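Hypothetical protein, IPT/TIG domain protein (Bacteroides ovatus, PDB 4HW6) is of unknown function but, with an IPT/TIG domain and a six-bladed beta-propeller, is probably an auxiliary nutrient-binding protein, perhaps for carbohydrate. Local coordinates at residues N140-M145 with H403-A408; Y152-W157 with F164-F169; C184-F189 with A230-V235; G336-I341 with C360-H365. All blocks are in the same frame, centred on the assembly; numbering follows the deposited sequence.

After the N-terminal IPT/TIG region, the chain enters a six-bladed beta-propeller, where all four contacts lie. Contact 1 spans almost the whole propeller, bringing the early strand 143-146 beside the late strand 404-410, so two neighbouring blades meet. The other three fall, in series, within that long loop. Contact 2 closes a short hairpin inside the blade of strand 143-146. Contact 3 joins the inner strands of the next two blades, and contact 4 is again a hairpin, inside the blade before that of 404-410. Contact 1 touches the other three: M145 N probably bonds to Y156 O of contact 2, F189 of contact 3 packs on M145, and Q339 and R362 of contact 4 bond to M144 and T405.

Contact 1: N140-M145 with H403-A408; sequences NIWRMM and HPTSIA
S406 turns its hydroxyl across to I141, OG donating to I141 O at 2.8 Å. The donor stands above the carbonyl plane, 59° out of it, and the small serine lets this happen close to the I141 side chain, whose CG2 flanks the same OG at 3.2 Å. With chi1 at 59°, OG sits between its own backbone N and carbonyl carbon, which points it at the carbonyl of I141, just before the opposing strand. Selenomethionine M144 comes alongside next, an extended chain beyond CG that lays SE 3.8 Å from A408 CB; alanine is short enough to be covered by this bulky, flexible neighbour. T405 puts its two branches to different uses. OG1 turns back to H403 O, while CG2 meets W142 CE3 at 3.6 Å and the edge of the R143 guanidinium, 3.5 Å from NH1. That guanidinium is spread over the indole of W142, NH1 lying above the ring centre, and NH1 also bonds to W142 O at 2.8 Å. A water joins M144 O to I407 O. W142 and R143 form a classic beta bulge opposite V158. The strands run parallel, 7° apart, as the inner strands of adjacent propeller blades; strand 337-344 lies against both, with Q339 bonding to M144 O and I407 N, while A408 also packs on L155 of strand 154-158.

Contact 2: Y152-W157 with F164-F169; sequences YDDLYW and FRHVDF
W157 and R165 exchange two backbone hydrogen bonds, and L155 and V167 do the same, the V167 N to L155 O bond being 2.7 Å long. F169 N extends the series to D153 O. Between these hydrogen-bonded pairs stand the non-hydrogen-bonded pairs Y156 with H166 and D154 with D168, where CA-H...O contacts fill in, as from Y156 CA to R165 O at 3.3 Å.

The pairing makes an antiparallel beta hairpin, strands 154-158 and 164-168, in the middle of one propeller blade; strand 143-146 flanks it towards the axis and 173-177 towards the rim.

Among the polar side chains, NE2 of H166 donates to D154 OD1 at 2.7 Å, with the acceptor in the imidazole plane and met on the anti side of the carboxylate. Having CG of H166 anti to its backbone N (chi1 169°) swings the ring over this neighbouring strand. D168 OD2 bonds instead to N171, and D153 OD1 has salt bridges to K412 and R413.

Aromatic contacts occupy both faces. On the face of H166, the imidazole and the phenol of Y156 form an offset stack, planes 15° apart and centroids 4.5 Å apart; the Y156 CD1 atom meets the edge of the F164 ring. On the other face R165 lays its CB over the six-membered ring of W157, a CH-pi contact of 3.8 Å to the centroid, before its bent chain carries the guanidinium to L128 O and V174 O. V167, a branched residue suited to a strand, presses CG2 on W157 CZ3 at 3.4 Å.

Contact 3: C184-F189 with A230-V235; sequences CADVNF and AKTCAV
D186 reaches T232 and C233 with CB, CG and OD2. CB lies 3.8 Å from C233 SG, and CG comes to the same sulfur, so the thiol pads the stem of the carboxylate. The torsion about CA-CB (chi1 -161°) places CG opposite the backbone N and sends the group over to the 230-235 segment. One oxygen, OD1, stays at home with a weak bond from V187 N. The other, OD2, is the tip of the contact: T232 OG1 donates to it at 3.0 Å and C233 N at 2.9 Å, the first 31° out of the carboxylate plane and the two from opposite faces, both on the anti side. A water lies 2.7 Å from D186 OD2 and also near C233 O. Aspartate suits the place because a single oxygen can accept several donors from a segment that offers a hydroxyl and a backbone N-H together.

Two residues on, N188 uses both ends of its amide, which asparagine can do as donor and acceptor at once. ND2 gives a bond to C233 O at 3.0 Å, in the carbonyl plane, while OD1 takes F189 N of its own strand. V235 then closes the row, its CG2 3.4 Å from F189 O. T232 OG1 has a further bond with I278 N of the following blade.

Bonds made by side chains, to backbone and to one another, thus join strand 184-189 to the segment leading into strand 234-235; the two segments run in roughly the same direction, 21° apart, an arrangement that belongs to the junction between successive blades around the propeller axis.

Contact 4: G336-I341 with C360-H365; sequences GPNQGI and CDRDSH
P337 and D361 are an antiparallel non-hydrogen-bonded pair with CA atoms only 4.1 Å apart, held between N338 N to C360 O (2.8 Å) on one side and R362 N to G336 O (2.9 Å) on the other. A third bond, C360 N to Q339 O, carries the pairing a step further. Proline fits a position that needs no N-H for the neighbouring strand.

G336 O is gripped twice, by R362 N and by N338 ND2, which approach from opposite faces of its carbonyl plane. G336 O lies close to the plane of the N338 amide, 8° out of it, so this bond fixes the amide's rotation and sets ND2 against R362 CB at 3.6 Å. Glycine suits 336 by its positive phi and by the nearness of D363 OD2, 3.7 Å from G336 CA on the side where a side chain would begin.

Together these pieces form the open end of the hairpin between strands 337-344 and 355-361, the innermost strand of a propeller blade and its neighbour.

D361 lies beside P337, pointing the same way. Its OD1 comes within 3.4 Å of P337 N, which has no hydrogen to give, and accepts from W335 N; OD2 takes S364 OG at 2.7 Å and forms a salt bridge with R368. Aspartate's short, two-oxygen end thus ties the residue before G336 to the loop that follows the strand. R362, extended from CG to NE after leaving CB next to G336 O, carries NH1 to T405 OG1 of the next blade. N338 OD1, on the other end of its amide, accepts from R143 NH1.

Contact 1: N140-M145 with H403-A408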
loop_
_atom_site.group_PDB
_atom_site.type_symbol
_atom_site.label_atom_id
_atom_site.label_comp_id
_atom_site.label_asym_id
_atom_site.label_seq_id
_atom_site.Cartn_x
_atom_site.Cartn_y
_atom_site.Cartn_z
ATOM N N ASN A 140 5.267 16.882 3.602
ATOM C CA ASN A 140 6.184 15.796 3.942
ATOM C C ASN A 140 5.435 14.557 4.368
ATOM O O ASN A 140 4.937 14.476 5.505
ATOM C CB ASN A 140 7.121 16.257 5.061
ATOM C CG ASN A 140 8.264 15.292 5.324
ATOM O OD1 ASN A 140 8.379 14.258 4.679
ATOM N ND2 ASN A 140 9.131 15.655 6.266
ATOM N N ILE A 141 5.372 13.578 3.477
ATOM C CA ILE A 141 4.644 12.347 3.761
ATOM C C ILE A 141 5.674 11.292 4.234
ATOM O O ILE A 141 6.140 10.456 3.466
ATOM C CB ILE A 141 3.843 11.867 2.527
ATOM C CG1 ILE A 141 3.052 13.012 1.871
ATOM C CG2 ILE A 141 2.866 10.769 2.950
ATOM C CD1 ILE A 141 2.613 12.692 0.441
ATOM N N TRP A 142 6.028 11.350 5.509
ATOM C CA TRP A 142 7.265 10.755 5.980
ATOM C C TRP A 142 7.107 9.274 6.347
ATOM O O TRP A 142 7.892 8.435 5.911
ATOM C CB TRP A 142 7.816 11.586 7.157
ATOM C CG TRP A 142 9.061 11.024 7.758
ATOM C CD1 TRP A 142 9.187 10.514 9.011
ATOM C CD2 TRP A 142 10.336 10.901 7.137
ATOM N NE1 TRP A 142 10.467 10.064 9.209
ATOM C CE2 TRP A 142 11.197 10.282 8.073
ATOM C CE3 TRP A 142 10.844 11.258 5.889
ATOM C CZ2 TRP A 142 12.532 10.023 7.797
ATOM C CZ3 TRP A 142 12.178 10.995 5.614
ATOM C CH2 TRP A 142 12.999 10.367 6.557
ATOM N N ARG A 143 6.133 8.959 7.194
ATOM C CA ARG A 143 5.810 7.575 7.554
ATOM C C ARG A 143 4.299 7.448 7.714
ATOM O O ARG A 143 3.682 8.254 8.427
ATOM C CB ARG A 143 6.446 7.157 8.884
ATOM C CG ARG A 143 7.960 7.201 8.937
ATOM C CD ARG A 143 8.590 6.098 8.106
ATOM N NE ARG A 143 10.062 6.132 8.193
ATOM C CZ ARG A 143 10.897 6.664 7.298
ATOM N NH1 ARG A 143 10.462 7.275 6.211
ATOM N NH2 ARG A 143 12.210 6.577 7.499
HETATM N N MSE A 144 3.716 6.429 7.076
HETATM C CA MSE A 144 2.274 6.167 7.103
HETATM C C MSE A 144 1.908 4.978 7.965
HETATM O O MSE A 144 2.691 4.023 8.107
HETATM C CB MSE A 144 1.768 5.772 5.702
HETATM C CG MSE A 144 1.754 6.814 4.717
HETATM SE SE MSE A 144 1.287 5.973 2.992
HETATM C CE MSE A 144 1.054 7.672 2.107
HETATM N N MSE A 145 0.688 5.018 8.501
HETATM C CA MSE A 145 0.144 3.868 9.228
HETATM C C MSE A 145 -1.386 3.920 9.269
HETATM O O MSE A 145 -1.985 4.939 9.626
HETATM C CB MSE A 145 0.722 3.913 10.640
HETATM C CG MSE A 145 0.242 2.908 11.592
HETATM SE SE MSE A 145 1.134 1.212 11.429
HETATM C CE MSE A 145 2.773 1.672 10.519
ATOM N N HIS A 403 11.325 11.034 -4.799
ATOM C CA HIS A 403 11.524 10.752 -3.374
ATOM C C HIS A 403 10.327 10.055 -2.731
ATOM O O HIS A 403 9.749 10.514 -1.737
ATOM C CB HIS A 403 11.951 12.021 -2.637
ATOM C CG HIS A 403 13.307 12.484 -3.025
ATOM N ND1 HIS A 403 13.642 13.815 -3.114
ATOM C CD2 HIS A 403 14.431 11.791 -3.336
ATOM C CE1 HIS A 403 14.914 13.921 -3.477
ATOM N NE2 HIS A 403 15.420 12.708 -3.602
ATOM N N PRO A 404 9.950 8.898 -3.293
ATOM C CA PRO A 404 8.950 8.118 -2.605
ATOM C C PRO A 404 9.503 7.665 -1.268
ATOM O O PRO A 404 10.616 7.147 -1.226
ATOM C CB PRO A 404 8.735 6.927 -3.540
ATOM C CG PRO A 404 9.992 6.785 -4.308
ATOM C CD PRO A 404 10.601 8.156 -4.382
ATOM N N THR A 405 8.738 7.814 -0.191
ATOM C CA THR A 405 9.269 7.659 1.148
ATOM C C THR A 405 8.441 6.759 2.057
ATOM O O THR A 405 8.973 5.884 2.723
ATOM C CB THR A 405 9.431 9.050 1.792
ATOM O OG1 THR A 405 10.298 9.838 0.961
ATOM C CG2 THR A 405 10.021 8.966 3.185
ATOM N N SER A 406 7.140 6.970 2.071
ATOM C CA SER A 406 6.236 6.246 2.907
ATOM C C SER A 406 5.356 5.315 2.072
ATOM O O SER A 406 5.148 5.527 0.858
ATOM C CB SER A 406 5.401 7.250 3.723
ATOM O OG SER A 406 4.669 8.118 2.870
ATOM N N ILE A 407 4.862 4.263 2.711
ATOM C CA ILE A 407 4.087 3.253 2.039
ATOM C C ILE A 407 3.071 2.622 2.997
ATOM O O ILE A 407 3.341 2.391 4.179
ATOM C CB ILE A 407 4.999 2.198 1.356
ATOM C CG1 ILE A 407 4.192 1.201 0.523
ATOM C CG2 ILE A 407 5.894 1.493 2.400
ATOM C CD1 ILE A 407 5.058 0.318 -0.380
ATOM N N ALA A 408 1.896 2.331 2.460
ATOM C CA ALA A 408 0.865 1.573 3.168
ATOM C C ALA A 408 0.125 0.676 2.179
ATOM O O ALA A 408 0.057 0.987 0.978
ATOM C CB ALA A 408 -0.099 2.518 3.881
HETATM O O HOH W 1 2.175 1.751 6.580
#

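Contact 2: Y152-W157 with F164-F169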
loop_
_atom_site.group_PDB
_atom_site.type_symbol
_atom_site.label_atom_id
_atom_site.label_comp_id
_atom_site.label_asym_id
_atom_site.label_seq_id
_atom_site.Cartn_x
_atom_site.Cartn_y
_atom_site.Cartn_z
ATOM N N TYR A 152 -9.337 -0.078 7.691
ATOM C CA TYR A 152 -8.768 0.650 6.555
ATOM C C TYR A 152 -9.487 1.947 6.240
ATOM O O TYR A 152 -9.423 2.419 5.105
ATOM C CB TYR A 152 -8.620 -0.261 5.311
ATOM C CG TYR A 152 -7.693 -1.396 5.625
ATOM C CD1 TYR A 152 -6.321 -1.238 5.534
ATOM C CD2 TYR A 152 -8.187 -2.595 6.107
ATOM C CE1 TYR A 152 -5.456 -2.258 5.886
ATOM C CE2 TYR A 152 -7.332 -3.621 6.473
ATOM C CZ TYR A 152 -5.975 -3.442 6.353
ATOM O OH TYR A 152 -5.112 -4.442 6.679
ATOM N N ASP A 153 -10.134 2.536 7.244
ATOM C CA ASP A 153 -10.829 3.814 7.054
ATOM C C ASP A 153 -10.073 5.040 7.588
ATOM O O ASP A 153 -10.470 6.162 7.307
ATOM C CB ASP A 153 -12.230 3.775 7.633
ATOM C CG ASP A 153 -13.203 2.952 6.781
ATOM O OD1 ASP A 153 -12.955 2.729 5.570
ATOM O OD2 ASP A 153 -14.220 2.525 7.337
ATOM N N ASP A 154 -9.007 4.820 8.345
ATOM C CA ASP A 154 -8.204 5.919 8.859
ATOM C C ASP A 154 -6.730 5.649 8.672
ATOM O O ASP A 154 -6.156 4.725 9.276
ATOM C CB ASP A 154 -8.536 6.207 10.319
ATOM C CG ASP A 154 -9.986 6.568 10.515
ATOM O OD1 ASP A 154 -10.396 7.720 10.223
ATOM O OD2 ASP A 154 -10.744 5.660 10.903
ATOM N N LEU A 155 -6.134 6.448 7.797
ATOM C CA LEU A 155 -4.707 6.414 7.475
ATOM C C LEU A 155 -4.053 7.687 7.971
ATOM O O LEU A 155 -4.527 8.792 7.703
ATOM C CB LEU A 155 -4.510 6.350 5.975
ATOM C CG LEU A 155 -3.096 6.403 5.440
ATOM C CD1 LEU A 155 -2.348 5.128 5.828
ATOM C CD2 LEU A 155 -3.152 6.552 3.918
ATOM N N TYR A 156 -2.965 7.536 8.708
ATOM C CA TYR A 156 -2.269 8.671 9.293
ATOM C C TYR A 156 -0.863 8.745 8.747
ATOM O O TYR A 156 -0.261 7.722 8.394
ATOM C CB TYR A 156 -2.183 8.522 10.815
ATOM C CG TYR A 156 -3.513 8.518 11.509
ATOM C CD1 TYR A 156 -4.101 9.704 11.935
ATOM C CD2 TYR A 156 -4.188 7.332 11.752
ATOM C CE1 TYR A 156 -5.319 9.718 12.578
ATOM C CE2 TYR A 156 -5.425 7.335 12.387
ATOM C CZ TYR A 156 -5.973 8.529 12.810
ATOM O OH TYR A 156 -7.192 8.563 13.436
ATOM N N TRP A 157 -0.295 9.944 8.734
ATOM C CA TRP A 157 1.131 10.061 8.512
ATOM C C TRP A 157 1.765 11.165 9.292
ATOM O O TRP A 157 1.137 12.190 9.515
ATOM C CB TRP A 157 1.524 10.141 7.031
ATOM C CG TRP A 157 1.211 11.393 6.272
ATOM C CD1 TRP A 157 1.886 12.578 6.305
ATOM C CD2 TRP A 157 0.196 11.542 5.284
ATOM N NE1 TRP A 157 1.341 13.464 5.402
ATOM C CE2 TRP A 157 0.302 12.858 4.764
ATOM C CE3 TRP A 157 -0.794 10.709 4.797
ATOM C CZ2 TRP A 157 -0.538 13.335 3.783
ATOM C CZ3 TRP A 157 -1.650 11.207 3.797
ATOM C CH2 TRP A 157 -1.508 12.507 3.320
ATOM N N PHE A 164 1.279 16.657 10.490
ATOM C CA PHE A 164 0.760 15.314 10.707
ATOM C C PHE A 164 -0.634 15.267 10.070
ATOM O O PHE A 164 -1.474 16.132 10.343
ATOM C CB PHE A 164 0.651 15.137 12.211
ATOM C CG PHE A 164 0.456 13.724 12.666
ATOM C CD1 PHE A 164 -0.692 13.022 12.359
ATOM C CD2 PHE A 164 1.408 13.128 13.457
ATOM C CE1 PHE A 164 -0.865 11.729 12.821
ATOM C CE2 PHE A 164 1.240 11.834 13.921
ATOM C CZ PHE A 164 0.103 11.141 13.601
ATOM N N ARG A 165 -0.873 14.303 9.201
ATOM C CA ARG A 165 -2.153 14.275 8.472
ATOM C C ARG A 165 -2.969 13.023 8.765
ATOM O O ARG A 165 -2.424 11.976 9.154
ATOM C CB ARG A 165 -1.926 14.385 6.954
ATOM C CG ARG A 165 -1.079 15.581 6.511
ATOM C CD ARG A 165 -1.681 16.914 6.892
ATOM N NE ARG A 165 -2.994 17.155 6.288
ATOM C CZ ARG A 165 -3.246 18.026 5.300
ATOM N NH1 ARG A 165 -2.277 18.753 4.744
ATOM N NH2 ARG A 165 -4.484 18.151 4.838
ATOM N N HIS A 166 -4.271 13.159 8.563
ATOM C CA HIS A 166 -5.240 12.069 8.797
ATOM C C HIS A 166 -6.176 11.976 7.599
ATOM O O HIS A 166 -6.973 12.885 7.362
ATOM C CB HIS A 166 -6.021 12.358 10.054
ATOM C CG HIS A 166 -7.204 11.467 10.266
ATOM N ND1 HIS A 166 -8.317 11.881 10.964
ATOM C CD2 HIS A 166 -7.457 10.195 9.876
ATOM C CE1 HIS A 166 -9.206 10.899 10.999
ATOM N NE2 HIS A 166 -8.714 9.864 10.339
ATOM N N VAL A 167 -6.073 10.870 6.880
ATOM C CA VAL A 167 -6.944 10.576 5.774
ATOM C C VAL A 167 -8.129 9.778 6.327
ATOM O O VAL A 167 -7.958 8.656 6.806
ATOM C CB VAL A 167 -6.228 9.783 4.668
ATOM C CG1 VAL A 167 -7.188 9.470 3.545
ATOM C CG2 VAL A 167 -5.003 10.540 4.128
ATOM N N ASP A 168 -9.312 10.376 6.252
ATOM C CA ASP A 168 -10.573 9.819 6.758
ATOM C C ASP A 168 -11.407 9.372 5.565
ATOM O O ASP A 168 -12.022 10.190 4.878
ATOM C CB ASP A 168 -11.281 10.908 7.563
ATOM C CG ASP A 168 -12.643 10.500 8.106
ATOM O OD1 ASP A 168 -13.225 9.466 7.711
ATOM O OD2 ASP A 168 -13.159 11.280 8.919
ATOM N N PHE A 169 -11.452 8.069 5.316
ATOM C CA PHE A 169 -12.131 7.556 4.119
ATOM C C PHE A 169 -13.653 7.660 4.199
ATOM O O PHE A 169 -14.322 7.834 3.176
ATOM C CB PHE A 169 -11.703 6.108 3.839
ATOM C CG PHE A 169 -10.316 5.973 3.275
ATOM C CD1 PHE A 169 -9.204 5.969 4.106
ATOM C CD2 PHE A 169 -10.108 5.843 1.910
ATOM C CE1 PHE A 169 -7.919 5.838 3.608
ATOM C CE2 PHE A 169 -8.823 5.689 1.406
ATOM C CZ PHE A 169 -7.719 5.698 2.246
HETATM O O HOH W 2 -12.841 7.170 8.422
#

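Contact 3: C184-F189 with A230-V235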
loop_
_atom_site.group_PDB
_atom_site.type_symbol
_atom_site.label_atom_id
_atom_site.label_comp_id
_atom_site.label_asym_id
_atom_site.label_seq_id
_atom_site.Cartn_x
_atom_site.Cartn_y
_atom_site.Cartn_z
ATOM N N CYS A 184 8.031 14.930 14.246
ATOM C CA CYS A 184 7.375 13.621 14.342
ATOM C C CYS A 184 8.064 12.646 13.407
ATOM O O CYS A 184 7.922 12.755 12.175
ATOM C CB CYS A 184 5.892 13.707 13.980
ATOM S SG CYS A 184 4.892 14.696 15.100
ATOM N N ALA A 185 8.813 11.702 13.982
ATOM C CA ALA A 185 9.680 10.813 13.190
ATOM C C ALA A 185 9.055 9.486 12.779
ATOM O O ALA A 185 9.509 8.865 11.823
ATOM C CB ALA A 185 10.977 10.549 13.957
ATOM N N ASP A 186 8.070 9.007 13.533
ATOM C CA ASP A 186 7.420 7.736 13.236
ATOM C C ASP A 186 6.075 7.666 13.978
ATOM O O ASP A 186 5.831 8.413 14.926
ATOM C CB ASP A 186 8.336 6.552 13.609
ATOM C CG ASP A 186 7.935 5.217 12.908
ATOM O OD1 ASP A 186 7.075 5.234 11.971
ATOM O OD2 ASP A 186 8.528 4.150 13.258
ATOM N N VAL A 187 5.223 6.758 13.524
ATOM C CA VAL A 187 3.891 6.553 14.115
ATOM C C VAL A 187 3.605 5.065 14.085
ATOM O O VAL A 187 3.980 4.371 13.134
ATOM C CB VAL A 187 2.779 7.370 13.395
ATOM C CG1 VAL A 187 2.736 7.065 11.887
ATOM C CG2 VAL A 187 1.429 7.134 14.054
ATOM N N ASN A 188 2.991 4.568 15.142
ATOM C CA ASN A 188 2.544 3.186 15.201
ATOM C C ASN A 188 1.378 3.121 16.179
ATOM O O ASN A 188 0.929 4.156 16.663
ATOM C CB ASN A 188 3.699 2.258 15.628
ATOM C CG ASN A 188 3.576 0.867 15.056
ATOM O OD1 ASN A 188 2.463 0.305 14.933
ATOM N ND2 ASN A 188 4.716 0.286 14.695
ATOM N N PHE A 189 0.868 1.923 16.438
ATOM C CA PHE A 189 -0.197 1.718 17.399
ATOM C C PHE A 189 0.157 0.592 18.359
ATOM O O PHE A 189 0.741 -0.438 17.962
ATOM C CB PHE A 189 -1.509 1.404 16.675
ATOM C CG PHE A 189 -2.050 2.569 15.890
ATOM C CD1 PHE A 189 -1.571 2.865 14.641
ATOM C CD2 PHE A 189 -3.040 3.365 16.412
ATOM C CE1 PHE A 189 -2.040 3.970 13.952
ATOM C CE2 PHE A 189 -3.517 4.452 15.724
ATOM C CZ PHE A 189 -3.022 4.755 14.486
ATOM N N ALA A 230 15.429 10.042 18.952
ATOM C CA ALA A 230 14.675 8.840 18.600
ATOM C C ALA A 230 14.163 8.891 17.175
ATOM O O ALA A 230 13.693 9.956 16.705
ATOM C CB ALA A 230 13.535 8.587 19.602
ATOM N N LYS A 231 14.202 7.729 16.498
ATOM C CA LYS A 231 13.942 7.650 15.056
ATOM C C LYS A 231 12.774 6.777 14.586
ATOM O O LYS A 231 12.259 6.970 13.487
ATOM C CB LYS A 231 15.195 7.129 14.345
ATOM C CG LYS A 231 16.432 7.988 14.512
ATOM C CD LYS A 231 16.217 9.400 13.998
ATOM C CE LYS A 231 17.510 10.197 13.934
ATOM N NZ LYS A 231 17.275 11.455 13.173
ATOM N N THR A 232 12.378 5.815 15.396
ATOM C CA THR A 232 11.453 4.764 14.954
ATOM C C THR A 232 10.754 4.154 16.157
ATOM O O THR A 232 11.251 4.247 17.280
ATOM C CB THR A 232 12.178 3.685 14.092
ATOM O OG1 THR A 232 11.229 2.779 13.497
ATOM C CG2 THR A 232 13.201 2.893 14.887
ATOM N N CYS A 233 9.569 3.593 15.930
ATOM C CA CYS A 233 8.771 2.938 16.989
ATOM C C CYS A 233 8.078 1.692 16.420
ATOM O O CYS A 233 7.038 1.779 15.774
ATOM C CB CYS A 233 7.732 3.879 17.611
ATOM S SG CYS A 233 6.618 4.758 16.486
ATOM N N ALA A 234 8.662 0.536 16.677
ATOM C CA ALA A 234 8.159 -0.717 16.138
ATOM C C ALA A 234 7.533 -1.521 17.268
ATOM O O ALA A 234 8.221 -1.957 18.193
ATOM C CB ALA A 234 9.284 -1.494 15.486
ATOM N N VAL A 235 6.225 -1.724 17.173
ATOM C CA VAL A 235 5.462 -2.392 18.215
ATOM C C VAL A 235 5.411 -3.883 17.933
ATOM O O VAL A 235 4.847 -4.304 16.926
ATOM C CB VAL A 235 4.028 -1.860 18.318
ATOM C CG1 VAL A 235 3.247 -2.622 19.390
ATOM C CG2 VAL A 235 4.037 -0.375 18.646
HETATM O O HOH W 3 12.665 8.715 11.226
HETATM O O HOH W 4 6.556 2.266 12.952
#

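Contact 4: G336-I341 with C360-H365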
loop_
_atom_site.group_PDB
_atom_site.type_symbol
_atom_site.label_atom_id
_atom_site.label_comp_id
_atom_site.label_asym_id
_atom_site.label_seq_id
_atom_site.Cartn_x
_atom_site.Cartn_y
_atom_site.Cartn_z
ATOM N N GLY A 336 18.762 4.939 -0.202
ATOM C CA GLY A 336 17.833 5.585 0.713
ATOM C C GLY A 336 16.554 4.845 0.975
ATOM O O GLY A 336 15.470 5.426 0.881
ATOM N N PRO A 337 16.659 3.562 1.366
ATOM C CA PRO A 337 15.447 2.823 1.687
ATOM C C PRO A 337 14.794 3.471 2.901
ATOM O O PRO A 337 15.465 3.742 3.896
ATOM C CB PRO A 337 15.963 1.435 2.029
ATOM C CG PRO A 337 17.369 1.643 2.510
ATOM C CD PRO A 337 17.863 2.778 1.630
ATOM N N ASN A 338 13.508 3.756 2.805
ATOM C CA ASN A 338 12.792 4.465 3.836
ATOM C C ASN A 338 11.750 3.563 4.493
ATOM O O ASN A 338 12.166 2.649 5.213
ATOM C CB ASN A 338 12.293 5.830 3.350
ATOM C CG ASN A 338 13.276 6.943 3.716
ATOM O OD1 ASN A 338 13.079 7.633 4.716
ATOM N ND2 ASN A 338 14.385 7.062 2.960
ATOM N N GLN A 339 10.451 3.762 4.285
ATOM C CA GLN A 339 9.485 2.897 4.929
ATOM C C GLN A 339 9.299 1.606 4.139
ATOM O O GLN A 339 9.428 1.589 2.910
ATOM C CB GLN A 339 8.136 3.600 5.087
ATOM C CG GLN A 339 7.163 2.811 5.920
ATOM C CD GLN A 339 5.925 3.599 6.330
ATOM O OE1 GLN A 339 5.562 4.587 5.693
ATOM N NE2 GLN A 339 5.260 3.142 7.407
ATOM N N GLY A 340 9.093 0.518 4.864
ATOM C CA GLY A 340 8.628 -0.715 4.278
ATOM C C GLY A 340 7.503 -1.377 5.027
ATOM O O GLY A 340 7.322 -1.154 6.212
ATOM N N ILE A 341 6.777 -2.246 4.323
ATOM C CA ILE A 341 5.664 -2.984 4.897
ATOM C C ILE A 341 5.630 -4.406 4.372
ATOM O O ILE A 341 6.086 -4.693 3.272
ATOM C CB ILE A 341 4.311 -2.325 4.569
ATOM C CG1 ILE A 341 4.149 -2.148 3.035
ATOM C CG2 ILE A 341 4.193 -0.990 5.300
ATOM C CD1 ILE A 341 2.743 -1.773 2.631
ATOM N N CYS A 360 9.892 1.725 0.030
ATOM C CA CYS A 360 10.235 2.875 -0.786
ATOM C C CYS A 360 11.747 3.114 -0.736
ATOM O O CYS A 360 12.330 3.198 0.337
ATOM C CB CYS A 360 9.505 4.099 -0.268
ATOM S SG CYS A 360 7.749 3.989 -0.657
ATOM N N ASP A 361 12.364 3.173 -1.906
ATOM C CA ASP A 361 13.798 3.400 -2.034
ATOM C C ASP A 361 13.858 4.847 -2.506
ATOM O O ASP A 361 13.749 5.131 -3.687
ATOM C CB ASP A 361 14.379 2.399 -3.032
ATOM C CG ASP A 361 15.862 2.075 -2.795
ATOM O OD1 ASP A 361 16.302 1.950 -1.623
ATOM O OD2 ASP A 361 16.578 1.898 -3.808
ATOM N N ARG A 362 13.970 5.762 -1.548
ATOM C CA ARG A 362 13.733 7.162 -1.784
ATOM C C ARG A 362 14.630 7.758 -2.851
ATOM O O ARG A 362 14.166 8.523 -3.727
ATOM C CB ARG A 362 13.870 7.923 -0.462
ATOM C CG ARG A 362 13.652 9.419 -0.554
ATOM C CD ARG A 362 13.803 10.054 0.810
ATOM N NE ARG A 362 13.945 11.516 0.739
ATOM C CZ ARG A 362 13.039 12.428 1.123
ATOM N NH1 ARG A 362 11.827 12.108 1.574
ATOM N NH2 ARG A 362 13.357 13.718 1.034
ATOM N N ASP A 363 15.900 7.408 -2.823
ATOM C CA ASP A 363 16.870 8.061 -3.699
ATOM C C ASP A 363 17.140 7.370 -5.023
ATOM O O ASP A 363 17.755 7.966 -5.895
ATOM C CB ASP A 363 18.151 8.375 -2.918
ATOM C CG ASP A 363 17.886 9.321 -1.752
ATOM O OD1 ASP A 363 17.239 10.352 -1.945
ATOM O OD2 ASP A 363 18.272 9.015 -0.620
ATOM N N SER A 364 16.612 6.153 -5.209
ATOM C CA SER A 364 16.492 5.568 -6.537
ATOM C C SER A 364 15.121 5.841 -7.157
ATOM O O SER A 364 14.898 5.512 -8.329
ATOM C CB SER A 364 16.751 4.060 -6.525
ATOM O OG SER A 364 15.700 3.381 -5.877
ATOM N N HIS A 365 14.228 6.447 -6.365
ATOM C CA HIS A 365 12.875 6.856 -6.776
ATOM C C HIS A 365 12.001 5.671 -7.178
ATOM O O HIS A 365 11.212 5.743 -8.144
ATOM C CB HIS A 365 12.929 7.922 -7.866
ATOM C CG HIS A 365 13.845 9.059 -7.528
ATOM N ND1 HIS A 365 13.449 10.117 -6.732
ATOM C CD2 HIS A 365 15.124 9.314 -7.895
ATOM C CE1 HIS A 365 14.454 10.963 -6.612
ATOM N NE2 HIS A 365 15.496 10.483 -7.272
#